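Local coordinates for protein adenosylmethionine-8-amino-7-oxononanoate aminotransferase (Methanocaldococcus jannaschii, PDB 6ZHK) that probably transfers an amino group from S-adenosyl-L-methionine to 8-amino-7-oxononanoate, using pyridoxal 5'-phosphate, in biotin biosynthesis, at residues Ser61-Leu66 against Glu269-Phe274; Ala241-Tyr246 against Ile438-Leu443; Lys223-Val228 against Asn261-Ile266; Asn215-Leu220 against Glu252-Ala257. One frame throughout, in Å; residues are numbered along the deposited sequence.

Contact 1 (Ser61-Leu66 against Glu269-Phe274); sequences SIWCNL and EVATGF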
loop_
_atom_site.group_PDB
_atom_site.type_symbol
_atom_site.label_atom_id
_atom_site.label_comp_id
_atom_site.label_asym_id
_atom_site.label_seq_id
_atom_site.Cartn_x
_atom_site.Cartn_y
_atom_site.Cartn_z
ATOM N N SER A 61 -2.116 -18.537 -2.535
ATOM C CA SER A 61 -2.682 -17.409 -1.778
ATOM C C SER A 61 -2.666 -16.120 -2.635
ATOM O O SER A 61 -2.399 -15.020 -2.131
ATOM C CB SER A 61 -2.094 -17.229 -0.380
ATOM O OG SER A 61 -2.154 -18.451 0.392
ATOM N N ILE A 62 -3.028 -16.304 -3.924
ATOM C CA ILE A 62 -3.129 -15.237 -4.919
ATOM C C ILE A 62 -1.707 -14.766 -5.285
ATOM O O ILE A 62 -1.382 -13.541 -5.303
ATOM C CB ILE A 62 -4.110 -14.099 -4.534
ATOM C CG1 ILE A 62 -5.342 -14.557 -3.741
ATOM C CG2 ILE A 62 -4.475 -13.225 -5.768
ATOM C CD1 ILE A 62 -6.288 -15.450 -4.516
ATOM N N TRP A 63 -0.865 -15.774 -5.594
ATOM C CA TRP A 63 0.288 -15.618 -6.474
ATOM C C TRP A 63 1.429 -14.954 -5.688
ATOM O O TRP A 63 2.324 -14.362 -6.307
ATOM C CB TRP A 63 -0.034 -14.803 -7.756
ATOM C CG TRP A 63 -1.338 -15.069 -8.465
ATOM C CD1 TRP A 63 -2.212 -16.097 -8.282
ATOM C CD2 TRP A 63 -1.943 -14.218 -9.468
ATOM N NE1 TRP A 63 -3.312 -15.956 -9.107
ATOM C CE2 TRP A 63 -3.191 -14.796 -9.818
ATOM C CE3 TRP A 63 -1.568 -13.011 -10.071
ATOM C CZ2 TRP A 63 -4.029 -14.215 -10.767
ATOM C CZ3 TRP A 63 -2.397 -12.431 -11.009
ATOM C CH2 TRP A 63 -3.592 -13.057 -11.385
ATOM N N CYS A 64 1.443 -15.140 -4.370
ATOM C CA CYS A 64 2.554 -14.655 -3.543
ATOM C C CYS A 64 3.316 -15.747 -2.775
ATOM O O CYS A 64 4.457 -15.511 -2.333
ATOM C CB CYS A 64 2.084 -13.562 -2.586
ATOM S SG CYS A 64 0.924 -14.174 -1.330
ATOM N N ASN A 65 2.674 -16.885 -2.483
ATOM C CA ASN A 65 3.330 -17.848 -1.589
ATOM C C ASN A 65 4.378 -18.628 -2.390
ATOM O O ASN A 65 4.051 -19.197 -3.395
ATOM C CB ASN A 65 2.276 -18.722 -0.912
ATOM C CG ASN A 65 2.919 -19.730 0.029
ATOM O OD1 ASN A 65 3.583 -20.676 -0.402
ATOM N ND2 ASN A 65 2.896 -19.397 1.308
ATOM N N LEU A 66 5.633 -18.673 -1.951
ATOM C CA LEU A 66 6.639 -19.338 -2.777
ATOM C C LEU A 66 6.949 -20.712 -2.204
ATOM O O LEU A 66 7.250 -21.617 -2.950
ATOM C CB LEU A 66 7.942 -18.540 -2.715
ATOM C CG LEU A 66 7.942 -17.163 -3.412
ATOM C CD1 LEU A 66 9.341 -16.611 -3.393
ATOM C CD2 LEU A 66 7.390 -17.255 -4.842
ATOM N N GLU A 269 6.967 -6.711 -12.653
ATOM C CA GLU A 269 7.178 -8.130 -12.327
ATOM C C GLU A 269 6.616 -8.429 -10.933
ATOM O O GLU A 269 7.115 -9.268 -10.208
ATOM C CB GLU A 269 8.660 -8.461 -12.474
ATOM C CG GLU A 269 9.109 -8.475 -13.939
ATOM C CD GLU A 269 10.130 -9.569 -14.236
ATOM O OE1 GLU A 269 9.858 -10.771 -13.876
ATOM O OE2 GLU A 269 11.222 -9.232 -14.785
ATOM N N VAL A 270 5.526 -7.742 -10.556
ATOM C CA VAL A 270 5.015 -7.998 -9.223
ATOM C C VAL A 270 4.600 -9.470 -9.061
ATOM O O VAL A 270 4.903 -10.083 -8.061
ATOM C CB VAL A 270 3.884 -7.018 -8.842
ATOM C CG1 VAL A 270 3.188 -7.493 -7.572
ATOM C CG2 VAL A 270 4.456 -5.612 -8.643
ATOM N N ALA A 271 4.006 -10.059 -10.090
ATOM C CA ALA A 271 3.578 -11.448 -10.040
ATOM C C ALA A 271 4.671 -12.355 -10.620
ATOM O O ALA A 271 4.808 -13.475 -10.177
ATOM C CB ALA A 271 2.285 -11.578 -10.838
ATOM N N THR A 272 5.433 -11.903 -11.620
ATOM C CA THR A 272 6.332 -12.845 -12.269
ATOM C C THR A 272 7.671 -12.985 -11.559
ATOM O O THR A 272 8.423 -13.952 -11.786
ATOM C CB THR A 272 6.599 -12.430 -13.718
ATOM O OG1 THR A 272 7.060 -11.070 -13.715
ATOM C CG2 THR A 272 5.331 -12.525 -14.535
ATOM N N GLY A 273 7.987 -12.036 -10.684
ATOM C CA GLY A 273 9.300 -12.032 -10.064
ATOM C C GLY A 273 9.423 -13.140 -9.029
ATOM O O GLY A 273 8.426 -13.598 -8.497
ATOM N N PHE A 274 10.665 -13.575 -8.808
ATOM C CA PHE A 274 11.006 -14.580 -7.812
ATOM C C PHE A 274 10.588 -15.969 -8.245
ATOM O O PHE A 274 10.068 -16.738 -7.446
ATOM C CB PHE A 274 10.463 -14.157 -6.448
ATOM C CG PHE A 274 11.110 -12.871 -6.041
ATOM C CD1 PHE A 274 12.420 -12.840 -5.597
ATOM C CD2 PHE A 274 10.442 -11.674 -6.244
ATOM C CE1 PHE A 274 13.065 -11.646 -5.294
ATOM C CE2 PHE A 274 11.054 -10.481 -5.905
ATOM C CZ PHE A 274 12.342 -10.475 -5.415
HETATM O O HOH W 1 3.437 -15.327 -8.807
#
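W63 and L66 both carry CG beside the backbone N and anti to the carbonyl carbon (chi1 -42° and -69°), which sends the indole to A271 and the leucine branches to F274. The contact lies near the predicted active centre of a class-III, fold-type I aminotransferase, where the short, weakly bonded left-handed helical turn at 61-63 and the residues after it meet the loop that follows strand 265-268. The apolar part is light: CE3 of the W63 indole lies 4.2 Å from CB of A271, approaching it obliquely. Three residues along each segment, L66 CD1 sits 4.1 Å from F274 CB, while its other branch, CD2, comes within 3.8 Å of F274 O. That carbonyl oxygen is buried by the contact and has no polar partner in the model. The loop has its own internal bracing, since G273 N bonds to E269 O and T272 OG1 donates to E269 OE1 over 2.8 Å, on the anti side of the carboxylate. The same carboxylate also ties the loop to the backbone at F282 N and C283 N. A271 lies beside K301, the predicted site of cofactor attachment, whose NZ bonds to I62 O. Between the two segments a single water spends both its hydrogens on backbone oxygens, reaching W63 O at 2.9 Å and A271 O at 2.7 Å.

Contact 2 (Ala241-Tyr246 against Ile438-Leu443); sequences AGMIPY and ILVPPL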
loop_
_atom_site.group_PDB
_atom_site.type_symbol
_atom_site.label_atom_id
_atom_site.label_comp_id
_atom_site.label_asym_id
_atom_site.label_seq_id
_atom_site.Cartn_x
_atom_site.Cartn_y
_atom_site.Cartn_z
ATOM N N ALA A 241 -5.492 -10.967 -16.870
ATOM C CA ALA A 241 -6.204 -11.204 -18.122
ATOM C C ALA A 241 -6.443 -12.705 -18.335
ATOM O O ALA A 241 -7.145 -13.071 -19.268
ATOM C CB ALA A 241 -5.471 -10.605 -19.313
ATOM N N GLY A 242 -5.802 -13.572 -17.530
ATOM C CA GLY A 242 -6.049 -15.004 -17.577
ATOM C C GLY A 242 -4.801 -15.816 -17.912
ATOM O O GLY A 242 -4.874 -16.797 -18.681
ATOM N N MET A 243 -3.646 -15.359 -17.391
ATOM C CA MET A 243 -2.357 -15.985 -17.566
ATOM C C MET A 243 -2.054 -16.145 -19.044
ATOM O O MET A 243 -1.646 -17.218 -19.459
ATOM C CB MET A 243 -2.260 -17.348 -16.835
ATOM C CG MET A 243 -2.503 -17.191 -15.332
ATOM S SD MET A 243 -1.147 -16.220 -14.588
ATOM C CE MET A 243 -2.031 -15.544 -13.166
ATOM N N ILE A 244 -2.179 -15.056 -19.816
ATOM C CA ILE A 244 -1.818 -15.173 -21.219
ATOM C C ILE A 244 -0.371 -14.725 -21.418
ATOM O O ILE A 244 -0.018 -13.601 -21.110
ATOM C CB ILE A 244 -2.766 -14.307 -22.063
ATOM C CG1 ILE A 244 -4.233 -14.501 -21.646
ATOM C CG2 ILE A 244 -2.522 -14.610 -23.534
ATOM C CD1 ILE A 244 -5.191 -13.492 -22.262
ATOM N N PRO A 245 0.520 -15.569 -21.977
ATOM C CA PRO A 245 1.897 -15.159 -22.191
ATOM C C PRO A 245 1.902 -14.069 -23.265
ATOM O O PRO A 245 1.095 -14.078 -24.203
ATOM C CB PRO A 245 2.633 -16.406 -22.741
ATOM C CG PRO A 245 1.512 -17.339 -23.164
ATOM C CD PRO A 245 0.238 -16.936 -22.436
ATOM N N TYR A 246 2.872 -13.163 -23.147
ATOM C CA TYR A 246 3.276 -12.345 -24.276
ATOM C C TYR A 246 4.073 -13.272 -25.187
ATOM O O TYR A 246 4.848 -14.077 -24.675
ATOM C CB TYR A 246 4.301 -11.333 -23.785
ATOM C CG TYR A 246 3.730 -10.166 -23.022
ATOM C CD1 TYR A 246 3.136 -10.361 -21.792
ATOM C CD2 TYR A 246 3.815 -8.879 -23.506
ATOM C CE1 TYR A 246 2.614 -9.308 -21.072
ATOM C CE2 TYR A 246 3.328 -7.802 -22.776
ATOM C CZ TYR A 246 2.682 -8.034 -21.575
ATOM O OH TYR A 246 2.139 -7.030 -20.820
ATOM N N ILE A 438 -7.163 -20.745 -12.901
ATOM C CA ILE A 438 -5.816 -20.227 -12.701
ATOM C C ILE A 438 -5.057 -21.241 -11.833
ATOM O O ILE A 438 -5.544 -21.651 -10.785
ATOM C CB ILE A 438 -5.865 -18.853 -11.972
ATOM C CG1 ILE A 438 -6.702 -17.769 -12.684
ATOM C CG2 ILE A 438 -4.425 -18.394 -11.643
ATOM C CD1 ILE A 438 -6.172 -17.288 -14.028
ATOM N N LEU A 439 -3.857 -21.625 -12.260
ATOM C CA LEU A 439 -2.934 -22.415 -11.450
ATOM C C LEU A 439 -1.644 -21.621 -11.294
ATOM O O LEU A 439 -0.934 -21.394 -12.278
ATOM C CB LEU A 439 -2.611 -23.708 -12.220
ATOM C CG LEU A 439 -3.801 -24.640 -12.480
ATOM C CD1 LEU A 439 -3.318 -25.929 -13.160
ATOM C CD2 LEU A 439 -4.586 -24.953 -11.190
ATOM N N VAL A 440 -1.372 -21.204 -10.048
ATOM C CA VAL A 440 -0.095 -20.562 -9.732
ATOM C C VAL A 440 0.404 -21.249 -8.473
ATOM O O VAL A 440 0.193 -20.759 -7.367
ATOM C CB VAL A 440 -0.224 -19.020 -9.571
ATOM C CG1 VAL A 440 1.143 -18.336 -9.210
ATOM C CG2 VAL A 440 -0.787 -18.455 -10.848
ATOM N N PRO A 441 0.965 -22.471 -8.598
ATOM C CA PRO A 441 1.313 -23.265 -7.429
ATOM C C PRO A 441 2.613 -22.733 -6.814
ATOM O O PRO A 441 3.410 -22.080 -7.495
ATOM C CB PRO A 441 1.527 -24.676 -8.007
ATOM C CG PRO A 441 1.982 -24.424 -9.425
ATOM C CD PRO A 441 1.236 -23.175 -9.861
ATOM N N PRO A 442 2.876 -23.015 -5.519
ATOM C CA PRO A 442 4.118 -22.575 -4.893
ATOM C C PRO A 442 5.284 -23.250 -5.606
ATOM O O PRO A 442 5.099 -24.319 -6.197
ATOM C CB PRO A 442 4.041 -23.016 -3.428
ATOM C CG PRO A 442 2.744 -23.847 -3.314
ATOM C CD PRO A 442 1.963 -23.726 -4.608
ATOM N N LEU A 443 6.463 -22.622 -5.531
ATOM C CA LEU A 443 7.680 -23.207 -6.071
ATOM C C LEU A 443 7.999 -24.512 -5.331
ATOM O O LEU A 443 8.698 -25.379 -5.883
ATOM C CB LEU A 443 8.848 -22.231 -5.823
ATOM C CG LEU A 443 8.679 -20.824 -6.433
ATOM C CD1 LEU A 443 9.960 -20.044 -6.253
ATOM C CD2 LEU A 443 8.291 -20.867 -7.906
#
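The carbonyl oxygen of V440 accepts a hydrogen bond from S60 OG, and that of G242 one from R389 NE. Each bond ties one backbone to a neighbour outside the pair; between the segments the contact is apolar. M243 makes the largest single contribution. Its side chain bends at chi2 (-66°) and meets both I438 and V440 at about a right angle, touching at two separate points. Near the root, M243 CG lies 3.9 Å from I438 CD1; at the far end, the methyl CE rests against two branches, 3.9 Å from V440 CG2 and 4.0 Å from I438 CG2. I438 therefore receives the methionine on both of its arms, CD1 near the backbone and CG2 near the methyl. CD1 also reaches the backbone of the preceding residue, at 4.2 Å from G242 CA. The glycine itself answers to its backbone angles (phi 120°, psi 37°), at which a CB would be jammed against the carbonyl O of A241. W63 covers the same group, touching M243, I438 and V440. M243 and I244 both face M238, a G1 bulge in the short antiparallel pair 237-238 and 244-245. The contact thus joins this hairpin to strand 436-439, the edge of a three-stranded antiparallel sheet characteristic of the C-terminal domain of class-III aminotransferases, close to the predicted substrate-binding R431.

Contact 3 (Lys223-Val228 against Asn261-Ile266); sequences KHAEEV and NDVIFI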
loop_
_atom_site.group_PDB
_atom_site.type_symbol
_atom_site.label_atom_id
_atom_site.label_comp_id
_atom_site.label_asym_id
_atom_site.label_seq_id
_atom_site.Cartn_x
_atom_site.Cartn_y
_atom_site.Cartn_z
ATOM N N LYS A 223 4.937 6.855 -32.893
ATOM C CA LYS A 223 4.005 7.947 -33.116
ATOM C C LYS A 223 3.893 8.866 -31.895
ATOM O O LYS A 223 3.901 10.071 -32.086
ATOM C CB LYS A 223 2.598 7.438 -33.460
ATOM C CG LYS A 223 1.571 8.524 -33.767
ATOM C CD LYS A 223 0.248 7.872 -34.066
ATOM C CE LYS A 223 -0.801 8.747 -34.726
ATOM N NZ LYS A 223 -1.968 7.895 -35.066
ATOM N N HIS A 224 3.874 8.320 -30.668
ATOM C CA HIS A 224 3.516 9.146 -29.514
ATOM C C HIS A 224 4.697 9.416 -28.574
ATOM O O HIS A 224 4.494 10.008 -27.527
ATOM C CB HIS A 224 2.373 8.490 -28.750
ATOM C CG HIS A 224 1.140 8.404 -29.591
ATOM N ND1 HIS A 224 0.461 9.559 -29.987
ATOM C CD2 HIS A 224 0.462 7.348 -30.086
ATOM C CE1 HIS A 224 -0.590 9.211 -30.704
ATOM N NE2 HIS A 224 -0.630 7.852 -30.769
ATOM N N ALA A 225 5.911 8.982 -28.942
ATOM C CA ALA A 225 7.127 9.068 -28.156
ATOM C C ALA A 225 7.298 10.400 -27.404
ATOM O O ALA A 225 7.598 10.377 -26.204
ATOM C CB ALA A 225 8.326 8.748 -29.048
ATOM N N GLU A 226 7.101 11.544 -28.099
ATOM C CA GLU A 226 7.493 12.810 -27.493
ATOM C C GLU A 226 6.367 13.286 -26.566
ATOM O O GLU A 226 6.517 14.300 -25.914
ATOM C CB GLU A 226 7.829 13.875 -28.555
ATOM C CG GLU A 226 9.109 13.496 -29.328
ATOM C CD GLU A 226 9.641 14.456 -30.390
ATOM O OE1 GLU A 226 9.575 15.672 -30.202
ATOM O OE2 GLU A 226 10.121 13.978 -31.431
ATOM N N GLU A 227 5.260 12.555 -26.502
ATOM C CA GLU A 227 4.179 12.953 -25.598
ATOM C C GLU A 227 3.970 11.945 -24.479
ATOM O O GLU A 227 2.985 12.035 -23.722
ATOM C CB GLU A 227 2.857 13.203 -26.330
ATOM C CG GLU A 227 2.141 11.976 -26.844
ATOM C CD GLU A 227 1.018 12.278 -27.851
ATOM O OE1 GLU A 227 -0.099 12.582 -27.404
ATOM O OE2 GLU A 227 1.251 12.193 -29.099
ATOM N N VAL A 228 4.897 10.999 -24.331
ATOM C CA VAL A 228 4.646 9.851 -23.443
ATOM C C VAL A 228 5.771 9.777 -22.406
ATOM O O VAL A 228 6.929 9.994 -22.774
ATOM C CB VAL A 228 4.546 8.592 -24.343
ATOM C CG1 VAL A 228 5.069 7.315 -23.706
ATOM C CG2 VAL A 228 3.119 8.416 -24.871
ATOM N N ASN A 261 13.534 5.332 -29.078
ATOM C CA ASN A 261 12.650 6.486 -29.144
ATOM C C ASN A 261 12.651 7.283 -27.849
ATOM O O ASN A 261 11.792 8.157 -27.692
ATOM C CB ASN A 261 11.200 6.099 -29.492
ATOM C CG ASN A 261 11.006 5.551 -30.894
ATOM O OD1 ASN A 261 11.003 4.327 -31.148
ATOM N ND2 ASN A 261 10.764 6.447 -31.826
ATOM N N ASP A 262 13.616 7.038 -26.950
ATOM C CA ASP A 262 13.809 7.882 -25.792
ATOM C C ASP A 262 12.572 7.855 -24.909
ATOM O O ASP A 262 12.173 8.906 -24.424
ATOM C CB ASP A 262 14.151 9.337 -26.168
ATOM C CG ASP A 262 14.569 10.205 -24.981
ATOM O OD1 ASP A 262 15.231 9.685 -24.030
ATOM O OD2 ASP A 262 14.183 11.403 -24.994
ATOM N N VAL A 263 11.980 6.665 -24.719
ATOM C CA VAL A 263 10.884 6.508 -23.768
ATOM C C VAL A 263 11.289 5.559 -22.623
ATOM O O VAL A 263 11.853 4.516 -22.864
ATOM C CB VAL A 263 9.603 6.013 -24.460
ATOM C CG1 VAL A 263 8.440 5.735 -23.461
ATOM C CG2 VAL A 263 9.187 6.923 -25.622
ATOM N N ILE A 264 10.936 5.878 -21.366
ATOM C CA ILE A 264 11.137 4.979 -20.214
ATOM C C ILE A 264 10.260 3.727 -20.367
ATOM O O ILE A 264 9.065 3.800 -20.709
ATOM C CB ILE A 264 10.831 5.701 -18.876
ATOM C CG1 ILE A 264 12.038 6.527 -18.420
ATOM C CG2 ILE A 264 10.477 4.680 -17.785
ATOM C CD1 ILE A 264 11.671 7.505 -17.291
ATOM N N PHE A 265 10.880 2.556 -20.086
ATOM C CA PHE A 265 10.140 1.305 -20.130
ATOM C C PHE A 265 10.049 0.769 -18.704
ATOM O O PHE A 265 11.078 0.573 -18.043
ATOM C CB PHE A 265 10.837 0.271 -21.041
ATOM C CG PHE A 265 10.133 -1.072 -21.125
ATOM C CD1 PHE A 265 8.740 -1.158 -21.107
ATOM C CD2 PHE A 265 10.851 -2.255 -21.231
ATOM C CE1 PHE A 265 8.090 -2.384 -21.188
ATOM C CE2 PHE A 265 10.205 -3.497 -21.290
ATOM C CZ PHE A 265 8.826 -3.552 -21.279
ATOM N N ILE A 266 8.795 0.585 -18.203
ATOM C CA ILE A 266 8.561 0.063 -16.880
ATOM C C ILE A 266 8.108 -1.370 -17.015
ATOM O O ILE A 266 7.155 -1.617 -17.730
ATOM C CB ILE A 266 7.448 0.900 -16.203
ATOM C CG1 ILE A 266 7.861 2.381 -16.183
ATOM C CG2 ILE A 266 7.183 0.281 -14.831
ATOM C CD1 ILE A 266 6.796 3.252 -15.402
#
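Van der Waals packing carries the meeting of A225 and V228 with N261 and V263. V263 does it with a fork: CG1, anti to the backbone N (chi1 176°), lies 3.7 Å from V228 CG1, while CG2 turns the other way to A225, 3.8 Å from its O and 4.0 Å from its CB. The methyl of A225 is thereby shared, because the same CB also lies 3.9 Å from CB of N261 and 3.8 Å from the carbonyl O of N261.

The hydrogen bonds of the turn belong to 223-228. E227 N bonds to H224 O, whereas V228 N to A225 O is weak. H224 ND1 donates to E227 OE2 over 2.9 Å, nearly straight at 172° and in the plane of the imidazole, although it meets the carboxylate from above that group's plane. One face of the ring is covered by K223 CG, and Y183 stacks on the imidazole as well, so its orientation is well defined.

Charge and backbone shape act at the other segment. D262 leaves helix 250-261 with positive phi in a Schellman motif, and its OD2 forms salt bridges to R140 and R145. The turns that follow helices 211-224 and 250-261 thus pack together where the chain enters the neighbouring parallel strands 228-234 and 265-268, the usual setting of beta-alpha-beta crossovers in the large domain of fold-type I enzymes.

Contact 4 (Asn215-Leu220 against Glu252-Ala257); sequences NEMISL and EGVAKA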
loop_
_atom_site.group_PDB
_atom_site.type_symbol
_atom_site.label_atom_id
_atom_site.label_comp_id
_atom_site.label_asym_id
_atom_site.label_seq_id
_atom_site.Cartn_x
_atom_site.Cartn_y
_atom_site.Cartn_z
ATOM N N ASN A 215 4.457 -4.939 -34.216
ATOM C CA ASN A 215 4.543 -3.786 -35.104
ATOM C C ASN A 215 3.517 -2.722 -34.701
ATOM O O ASN A 215 3.798 -1.538 -34.784
ATOM C CB ASN A 215 4.434 -4.176 -36.595
ATOM C CG ASN A 215 5.731 -4.645 -37.236
ATOM O OD1 ASN A 215 6.832 -4.222 -36.831
ATOM N ND2 ASN A 215 5.604 -5.515 -38.238
ATOM N N GLU A 216 2.329 -3.130 -34.266
ATOM C CA GLU A 216 1.306 -2.180 -33.865
ATOM C C GLU A 216 1.835 -1.341 -32.692
ATOM O O GLU A 216 1.684 -0.118 -32.708
ATOM C CB GLU A 216 0.013 -2.913 -33.513
ATOM C CG GLU A 216 -0.931 -2.023 -32.726
ATOM C CD GLU A 216 -1.892 -2.655 -31.719
ATOM O OE1 GLU A 216 -1.820 -3.900 -31.469
ATOM O OE2 GLU A 216 -2.753 -1.902 -31.228
ATOM N N MET A 217 2.447 -2.024 -31.697
ATOM C CA MET A 217 2.954 -1.396 -30.479
ATOM C C MET A 217 4.148 -0.493 -30.796
ATOM O O MET A 217 4.311 0.608 -30.258
ATOM C CB MET A 217 3.342 -2.459 -29.441
ATOM C CG MET A 217 4.109 -1.869 -28.274
ATOM S SD MET A 217 3.086 -0.688 -27.327
ATOM C CE MET A 217 2.376 -1.763 -26.074
ATOM N N ILE A 218 5.054 -0.980 -31.650
ATOM C CA ILE A 218 6.227 -0.190 -31.977
ATOM C C ILE A 218 5.773 1.092 -32.669
ATOM O O ILE A 218 6.290 2.172 -32.365
ATOM C CB ILE A 218 7.180 -1.004 -32.881
ATOM C CG1 ILE A 218 7.770 -2.167 -32.071
ATOM C CG2 ILE A 218 8.242 -0.048 -33.396
ATOM C CD1 ILE A 218 8.653 -3.175 -32.895
ATOM N N SER A 219 4.804 0.962 -33.582
ATOM C CA SER A 219 4.250 2.093 -34.316
ATOM C C SER A 219 3.655 3.105 -33.340
ATOM O O SER A 219 3.788 4.304 -33.570
ATOM C CB SER A 219 3.178 1.639 -35.322
ATOM O OG SER A 219 3.825 0.863 -36.333
ATOM N N LEU A 220 2.940 2.636 -32.328
ATOM C CA LEU A 220 2.371 3.569 -31.355
ATOM C C LEU A 220 3.488 4.283 -30.580
ATOM O O LEU A 220 3.391 5.479 -30.365
ATOM C CB LEU A 220 1.502 2.743 -30.432
ATOM C CG LEU A 220 0.308 3.385 -29.753
ATOM C CD1 LEU A 220 -0.786 3.698 -30.770
ATOM C CD2 LEU A 220 -0.219 2.387 -28.742
ATOM N N GLU A 252 11.150 -7.860 -25.762
ATOM C CA GLU A 252 12.422 -7.407 -26.309
ATOM C C GLU A 252 12.214 -6.344 -27.388
ATOM O O GLU A 252 12.952 -5.398 -27.403
ATOM C CB GLU A 252 13.250 -8.574 -26.888
ATOM C CG GLU A 252 13.623 -9.608 -25.831
ATOM C CD GLU A 252 12.688 -10.803 -25.618
ATOM O OE1 GLU A 252 11.439 -10.686 -25.740
ATOM O OE2 GLU A 252 13.207 -11.862 -25.294
ATOM N N GLY A 253 11.270 -6.521 -28.310
ATOM C CA GLY A 253 11.072 -5.530 -29.363
ATOM C C GLY A 253 10.512 -4.226 -28.792
ATOM O O GLY A 253 10.872 -3.125 -29.231
ATOM N N VAL A 254 9.643 -4.327 -27.779
ATOM C CA VAL A 254 9.141 -3.093 -27.165
ATOM C C VAL A 254 10.287 -2.356 -26.465
ATOM O O VAL A 254 10.477 -1.160 -26.624
ATOM C CB VAL A 254 7.980 -3.390 -26.195
ATOM C CG1 VAL A 254 7.665 -2.166 -25.343
ATOM C CG2 VAL A 254 6.741 -3.915 -26.902
ATOM N N ALA A 255 11.065 -3.071 -25.674
ATOM C CA ALA A 255 12.201 -2.449 -25.016
ATOM C C ALA A 255 13.118 -1.772 -26.027
ATOM O O ALA A 255 13.654 -0.695 -25.774
ATOM C CB ALA A 255 12.929 -3.491 -24.192
ATOM N N LYS A 256 13.358 -2.427 -27.168
ATOM C CA LYS A 256 14.297 -1.839 -28.108
ATOM C C LYS A 256 13.671 -0.558 -28.654
ATOM O O LYS A 256 14.360 0.444 -28.809
ATOM C CB LYS A 256 14.563 -2.844 -29.233
ATOM C CG LYS A 256 15.373 -2.354 -30.434
ATOM C CD LYS A 256 15.591 -3.550 -31.371
ATOM C CE LYS A 256 16.673 -3.422 -32.436
ATOM N NZ LYS A 256 16.231 -2.559 -33.543
ATOM N N ALA A 257 12.364 -0.596 -28.932
ATOM C CA ALA A 257 11.649 0.571 -29.429
ATOM C C ALA A 257 11.675 1.705 -28.397
ATOM O O ALA A 257 11.859 2.865 -28.776
ATOM C CB ALA A 257 10.242 0.178 -29.805
#
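M217 and I218 reach across from helix 215-220 with different conformations. In M217, CG stands anti to the backbone N (chi1 169°) and the chain then bends at chi2 and again at chi3, which curls the thioether back so that CG, not the sulfur or terminal methyl, makes the closest touch, 3.6 Å from V254 CG2. V254 offers this branch because its CG2 lies anti to the carbonyl carbon, beside the backbone N. I218 behaves differently: its CG1 is beside the backbone N and its CG2 is beside the carbonyl carbon, and both branches rest against the methyl of A257, each 4.1 Å from A257 CB. The extended end of the same chain carries CD1 to 4.3 Å from G253 O, beside a residue without a side chain. The hydroxyl of the exposed S219 folds back on its own helix: its OG donates to N215 O over 2.9 Å, while S219 N reaches the same oxygen from the opposite face of the carbonyl plane.

These contacts suit two nearly parallel helices: the axes of 215-220 and 252-257 approach to 9.7 Å at a crossing angle of -15°. M217 also packs on strand 147-151 and V254 on strand 228-234, so both helices lie against the same large mixed sheet. This is one helical layer of the alpha/beta/alpha sandwich of the fold-type I PLP enzymes.

How the contacts relate
Contacts 1 and 2 form one cluster near the middle of the chain, their centres 10 Å apart, joined where W63 CZ2 meets M243 CE at 3.4 Å and L66 O meets L443 CB at 3.3 Å. This cluster is the one near the predicted cofactor lysine, K301, whose side chain is about 4 Å from that of A271 and about 8 Å from that of V440. Contacts 3 and 4 form a second, peripheral group, also 10 Å between centres and both built on helix 211-224, with F265 CD2 packing 3.8 Å from A255 CB. The groups are 24 to 29 Å apart, centre to centre. Strand 265-268 bridges them, running from contact 3 into contact 1.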